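Local coordinates for protein acidocalcisomal pyrophosphatase (Trypanosoma cruzi, PDB 5CUV) that probably hydrolyses inorganic pyrophosphate to phosphate in a magnesium-dependent reaction, at residues Pro49-Ala53 / Met75-Val79; Tyr35-Leu40 / Arg82-Phe87. One frame throughout, in Å; residues are numbered along the deposited sequence.

Contact 1: residues Pro49-Ala53 / Met75-Val79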
loop_
_atom_site.group_PDB
_atom_site.type_symbol
_atom_site.label_atom_id
_atom_site.label_comp_id
_atom_site.label_asym_id
_atom_site.label_seq_id
_atom_site.Cartn_x
_atom_site.Cartn_y
_atom_site.Cartn_z
ATOM N N PRO A 49 34.633 -29.360 22.524
ATOM C CA PRO A 49 34.387 -27.936 22.333
ATOM C C PRO A 49 35.404 -27.067 23.072
ATOM O O PRO A 49 35.787 -27.354 24.198
ATOM C CB PRO A 49 32.942 -27.765 22.836
ATOM C CG PRO A 49 32.837 -28.796 23.874
ATOM C CD PRO A 49 33.518 -29.988 23.245
ATOM N N LEU A 50 35.847 -26.009 22.414
ATOM C CA LEU A 50 36.792 -25.097 23.004
ATOM C C LEU A 50 36.462 -24.939 24.496
ATOM O O LEU A 50 35.298 -24.877 24.881
ATOM C CB LEU A 50 36.715 -23.736 22.304
ATOM C CG LEU A 50 36.879 -23.656 20.796
ATOM C CD1 LEU A 50 37.030 -22.210 20.384
ATOM C CD2 LEU A 50 38.093 -24.393 20.372
ATOM N N PRO A 51 37.491 -24.900 25.360
ATOM C CA PRO A 51 37.210 -24.744 26.784
ATOM C C PRO A 51 36.431 -23.468 27.117
ATOM O O PRO A 51 35.469 -23.530 27.869
ATOM C CB PRO A 51 38.605 -24.769 27.417
ATOM C CG PRO A 51 39.495 -24.230 26.337
ATOM C CD PRO A 51 38.945 -24.941 25.112
ATOM N N GLU A 52 36.818 -22.315 26.571
ATOM C CA GLU A 52 36.093 -21.087 26.892
ATOM C C GLU A 52 34.572 -21.203 26.684
ATOM O O GLU A 52 33.797 -20.552 27.383
ATOM C CB GLU A 52 36.677 -19.871 26.137
ATOM C CG GLU A 52 37.280 -20.134 24.764
ATOM C CD GLU A 52 38.620 -20.943 24.767
ATOM O OE1 GLU A 52 39.653 -20.477 25.341
ATOM O OE2 GLU A 52 38.622 -22.053 24.165
ATOM N N ALA A 53 34.147 -22.050 25.748
ATOM C CA ALA A 53 32.732 -22.261 25.496
ATOM C C ALA A 53 32.144 -23.085 26.648
ATOM O O ALA A 53 31.275 -22.598 27.363
ATOM C CB ALA A 53 32.542 -22.963 24.176
HETATM N N MSE A 75 42.709 -19.853 20.771
HETATM C CA MSE A 75 41.438 -20.377 20.291
HETATM C C MSE A 75 41.453 -20.690 18.759
HETATM O O MSE A 75 40.896 -21.708 18.306
HETATM C CB MSE A 75 40.328 -19.377 20.614
HETATM C CG MSE A 75 40.055 -19.229 22.102
HETATM SE SE MSE A 75 38.729 -17.914 22.538
HETATM C CE MSE A 75 37.159 -18.882 21.909
ATOM N N GLU A 76 42.092 -19.845 17.953
ATOM C CA GLU A 76 42.145 -20.157 16.530
ATOM C C GLU A 76 42.925 -21.476 16.288
ATOM O O GLU A 76 42.526 -22.298 15.469
ATOM C CB GLU A 76 42.765 -18.973 15.799
ATOM C CG GLU A 76 41.860 -17.733 15.840
ATOM C CD GLU A 76 42.471 -16.515 15.132
ATOM O OE1 GLU A 76 43.525 -16.027 15.615
ATOM O OE2 GLU A 76 41.903 -16.050 14.093
ATOM N N LYS A 77 43.997 -21.687 17.049
ATOM C CA LYS A 77 44.803 -22.894 16.960
ATOM C C LYS A 77 43.954 -24.128 17.123
ATOM O O LYS A 77 43.999 -25.051 16.299
ATOM C CB LYS A 77 45.840 -22.908 18.067
ATOM C CG LYS A 77 46.781 -24.099 18.101
ATOM C CD LYS A 77 48.190 -23.569 18.365
ATOM C CE LYS A 77 49.252 -24.648 18.563
ATOM N NZ LYS A 77 49.080 -25.401 19.834
ATOM N N ARG A 78 43.178 -24.161 18.191
ATOM C CA ARG A 78 42.388 -25.342 18.435
ATOM C C ARG A 78 41.369 -25.563 17.317
ATOM O O ARG A 78 40.915 -26.688 17.077
ATOM C CB ARG A 78 41.729 -25.265 19.815
ATOM C CG ARG A 78 41.224 -26.628 20.276
ATOM C CD ARG A 78 40.484 -26.598 21.630
ATOM N NE ARG A 78 41.330 -26.727 22.833
ATOM C CZ ARG A 78 42.152 -25.786 23.308
ATOM N NH1 ARG A 78 42.285 -24.599 22.689
ATOM N NH2 ARG A 78 42.821 -26.024 24.436
ATOM N N VAL A 79 41.026 -24.495 16.610
ATOM C CA VAL A 79 40.077 -24.624 15.510
ATOM C C VAL A 79 40.755 -25.132 14.249
ATOM O O VAL A 79 40.265 -26.042 13.596
ATOM C CB VAL A 79 39.423 -23.299 15.194
ATOM C CG1 VAL A 79 38.561 -23.440 13.949
ATOM C CG2 VAL A 79 38.607 -22.852 16.394
#
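Leu50 reaches across to helix 73-87 with its two methyl branches on different partners. Leu50 CD2 lies against the aliphatic part of Arg78, 3.5 Å from Arg78 CD, and the two side chains run past each other in opposite directions. CD1 turns to Met75, a selenomethionine whose chain crosses the leucine at about a right angle, with its CE 3.7 Å from Leu50 CD1. Val79 adds a looser apolar contact, its CG2 4.3 Å from Leu50 CD2.

Arg78 leaves the helix with CG anti to the backbone N (chi1 -164°) and bends at chi3, which turns one face of its guanidinium to Pro51. Pro51 CD sits over the centre of that face, 3.8 Å from Arg78 CZ, so the proline meets the arginine as a nonpolar lid. The Glu52 carboxylate lies nearby without touching the guanidinium; Glu52 OE2 and Arg78 NH1 are 4.7 Å apart, and their opposite charges may attract weakly. Glu52 itself bends at chi2, and the Met75 chain slides past it in the opposite direction, with Glu52 CD 3.5 Å from Met75 CG.

Leu50 is the N-cap residue of helix 51-56, and this contact sets the start of that helix against the early turns of helix 73-87. Helix 60-66 borders the same packing through Leu63, which touches both Glu52 and Met75, while Phe71 lies on Leu50. Asn255 and Gly256 of the second subunit pack on Glu76 and Val79 of helix 73-87.

Contact 2: residues Tyr35-Leu40 / Arg82-Phe87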
loop_
_atom_site.group_PDB
_atom_site.type_symbol
_atom_site.label_atom_id
_atom_site.label_comp_id
_atom_site.label_asym_id
_atom_site.label_seq_id
_atom_site.Cartn_x
_atom_site.Cartn_y
_atom_site.Cartn_z
ATOM N N TYR A 35 29.125 -26.050 17.220
ATOM C CA TYR A 35 30.527 -25.698 17.170
ATOM C C TYR A 35 31.001 -25.412 15.768
ATOM O O TYR A 35 30.401 -25.833 14.819
ATOM C CB TYR A 35 31.345 -26.809 17.804
ATOM C CG TYR A 35 30.834 -28.181 17.463
ATOM C CD1 TYR A 35 30.825 -28.628 16.129
ATOM C CD2 TYR A 35 30.399 -29.058 18.467
ATOM C CE1 TYR A 35 30.404 -29.929 15.793
ATOM C CE2 TYR A 35 29.972 -30.373 18.147
ATOM C CZ TYR A 35 29.986 -30.799 16.804
ATOM O OH TYR A 35 29.646 -32.105 16.470
ATOM N N ILE A 36 32.082 -24.666 15.661
ATOM C CA ILE A 36 32.662 -24.293 14.389
ATOM C C ILE A 36 32.964 -25.542 13.571
ATOM O O ILE A 36 33.698 -26.407 13.998
ATOM C CB ILE A 36 33.982 -23.513 14.586
ATOM C CG1 ILE A 36 33.886 -22.577 15.793
ATOM C CG2 ILE A 36 34.314 -22.759 13.371
ATOM C CD1 ILE A 36 32.630 -21.772 15.872
ATOM N N GLY A 37 32.399 -25.643 12.383
ATOM C CA GLY A 37 32.659 -26.815 11.587
ATOM C C GLY A 37 33.735 -26.503 10.571
ATOM O O GLY A 37 34.099 -25.338 10.372
ATOM N N THR A 38 34.235 -27.565 9.935
ATOM C CA THR A 38 35.264 -27.501 8.908
ATOM C C THR A 38 34.629 -27.398 7.539
ATOM O O THR A 38 35.258 -26.916 6.617
ATOM C CB THR A 38 36.122 -28.781 8.879
ATOM O OG1 THR A 38 35.297 -29.889 8.468
ATOM C CG2 THR A 38 36.728 -29.068 10.260
ATOM N N GLY A 39 33.399 -27.868 7.394
ATOM C CA GLY A 39 32.767 -27.822 6.088
ATOM C C GLY A 39 32.983 -29.065 5.219
ATOM O O GLY A 39 32.689 -29.046 4.027
ATOM N N LEU A 40 33.488 -30.139 5.818
ATOM C CA LEU A 40 33.738 -31.409 5.143
ATOM C C LEU A 40 32.991 -32.454 5.994
ATOM O O LEU A 40 32.755 -32.231 7.188
ATOM C CB LEU A 40 35.245 -31.707 5.150
ATOM C CG LEU A 40 36.247 -30.581 4.830
ATOM C CD1 LEU A 40 37.632 -31.038 5.221
ATOM C CD2 LEU A 40 36.220 -30.204 3.351
ATOM N N ARG A 82 41.473 -28.712 14.334
ATOM C CA ARG A 82 40.342 -29.567 13.967
ATOM C C ARG A 82 40.200 -29.546 12.468
ATOM O O ARG A 82 39.724 -30.486 11.897
ATOM C CB ARG A 82 39.007 -29.116 14.601
ATOM C CG ARG A 82 39.022 -28.948 16.141
ATOM C CD ARG A 82 37.632 -29.069 16.725
ATOM N NE ARG A 82 36.685 -28.087 16.179
ATOM C CZ ARG A 82 36.071 -27.172 16.924
ATOM N NH1 ARG A 82 36.291 -27.114 18.234
ATOM N NH2 ARG A 82 35.246 -26.298 16.375
HETATM N N MSE A 83 40.619 -28.479 11.817
HETATM C CA MSE A 83 40.497 -28.423 10.371
HETATM C C MSE A 83 41.524 -29.342 9.774
HETATM O O MSE A 83 41.266 -29.995 8.737
HETATM C CB MSE A 83 40.712 -26.995 9.872
HETATM C CG MSE A 83 40.529 -26.840 8.371
HETATM SE SE MSE A 83 38.738 -27.141 7.754
HETATM C CE MSE A 83 37.947 -25.468 8.367
ATOM N N PHE A 84 42.681 -29.395 10.448
ATOM C CA PHE A 84 43.823 -30.209 10.025
ATOM C C PHE A 84 43.523 -31.666 10.054
ATOM O O PHE A 84 43.898 -32.404 9.152
ATOM C CB PHE A 84 45.003 -30.005 10.931
ATOM C CG PHE A 84 46.243 -30.667 10.445
ATOM C CD1 PHE A 84 47.069 -30.022 9.529
ATOM C CD2 PHE A 84 46.596 -31.933 10.911
ATOM C CE1 PHE A 84 48.236 -30.625 9.085
ATOM C CE2 PHE A 84 47.759 -32.551 10.473
ATOM C CZ PHE A 84 48.584 -31.887 9.555
ATOM N N SER A 85 42.858 -32.077 11.122
ATOM C CA SER A 85 42.506 -33.481 11.295
ATOM C C SER A 85 41.424 -33.847 10.281
ATOM O O SER A 85 41.386 -34.961 9.763
ATOM C CB SER A 85 42.049 -33.709 12.733
ATOM O OG SER A 85 41.686 -35.051 12.961
ATOM N N ALA A 86 40.558 -32.897 9.966
ATOM C CA ALA A 86 39.520 -33.185 8.992
ATOM C C ALA A 86 40.212 -33.639 7.715
ATOM O O ALA A 86 39.905 -34.702 7.185
ATOM C CB ALA A 86 38.657 -31.941 8.704
ATOM N N PHE A 87 41.147 -32.819 7.239
ATOM C CA PHE A 87 41.882 -33.086 6.013
ATOM C C PHE A 87 42.739 -34.328 6.138
ATOM O O PHE A 87 43.157 -34.904 5.143
ATOM C CB PHE A 87 42.734 -31.875 5.658
ATOM C CG PHE A 87 42.044 -30.879 4.744
ATOM C CD1 PHE A 87 41.926 -31.133 3.376
ATOM C CD2 PHE A 87 41.521 -29.685 5.252
ATOM C CE1 PHE A 87 41.305 -30.210 2.538
ATOM C CE2 PHE A 87 40.893 -28.753 4.431
ATOM C CZ PHE A 87 40.782 -29.003 3.077
#
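A single hydrogen bond joins Arg82 to the loop 35-40: Arg82 NH2 donates to Ile36 O at 2.8 Å. The donor lies in the carbonyl plane, on a lone pair, with a C=O...N angle of 127°, while the oxygen is tilted a little out of the guanidinium plane. The same NH2 forms a salt bridge to Glu60 OE2, which also accepts from Ile36 N; one arginine nitrogen is thus shared between a backbone oxygen and a carboxylate. Beside the bond, Arg82 NH2 comes 3.5 Å from Ile36 CB, the two side chains crossing at about a right angle.

Apolar packing takes over further along the helix. Met83, a selenomethionine, bends at chi2 (66°) and again at chi3, so that its CE doubles back to lie 3.4 Å from Thr38 CA as the two side chains slide past one another. Thr38 CG2 rests 3.8 Å from Ala86 CB, and Leu40 CD1 meets the same alanine CB at 3.7 Å, so both loop side chains rest on the one methyl group.

The aromatic component is a CH-pi contact. Leu40 CD1 stands over one face of the Phe87 ring, displaced toward its rim, 4.2 Å from the ring centroid and 14° off its normal. Tyr106 meets the same ring, and its OH bonds to Thr38 O.

Within the loop, Leu40 N donates to Thr38 OG1 at 3.2 Å, closing an ST turn. The helix lined by the loop leads through strand 95-96 into helix 97-106, and strand 95-96 pairs antiparallel with strand 129-130, resembling the paired loops of EF-hand-like domains.

Overall arrangement
Helix 73-87 serves both contacts, contact 1 on its early turns and contact 2 on its later ones, with centres about 12 Å apart. Along the chain contact 1 is nested inside the loop that contact 2 closes. They touch where Leu50 CD2 packs 3.9 Å from Arg82 NH1, and Glu60 bridges them further through its two carboxylate oxygens, one serving each contact. Gly256 of the second subunit touches both, so both border the subunit interface. Their centres lie about 47 and 41 Å from the centre of the chain, away from the magnesium site of Asp291, Asp296 and Asp328 and from the malate pocket.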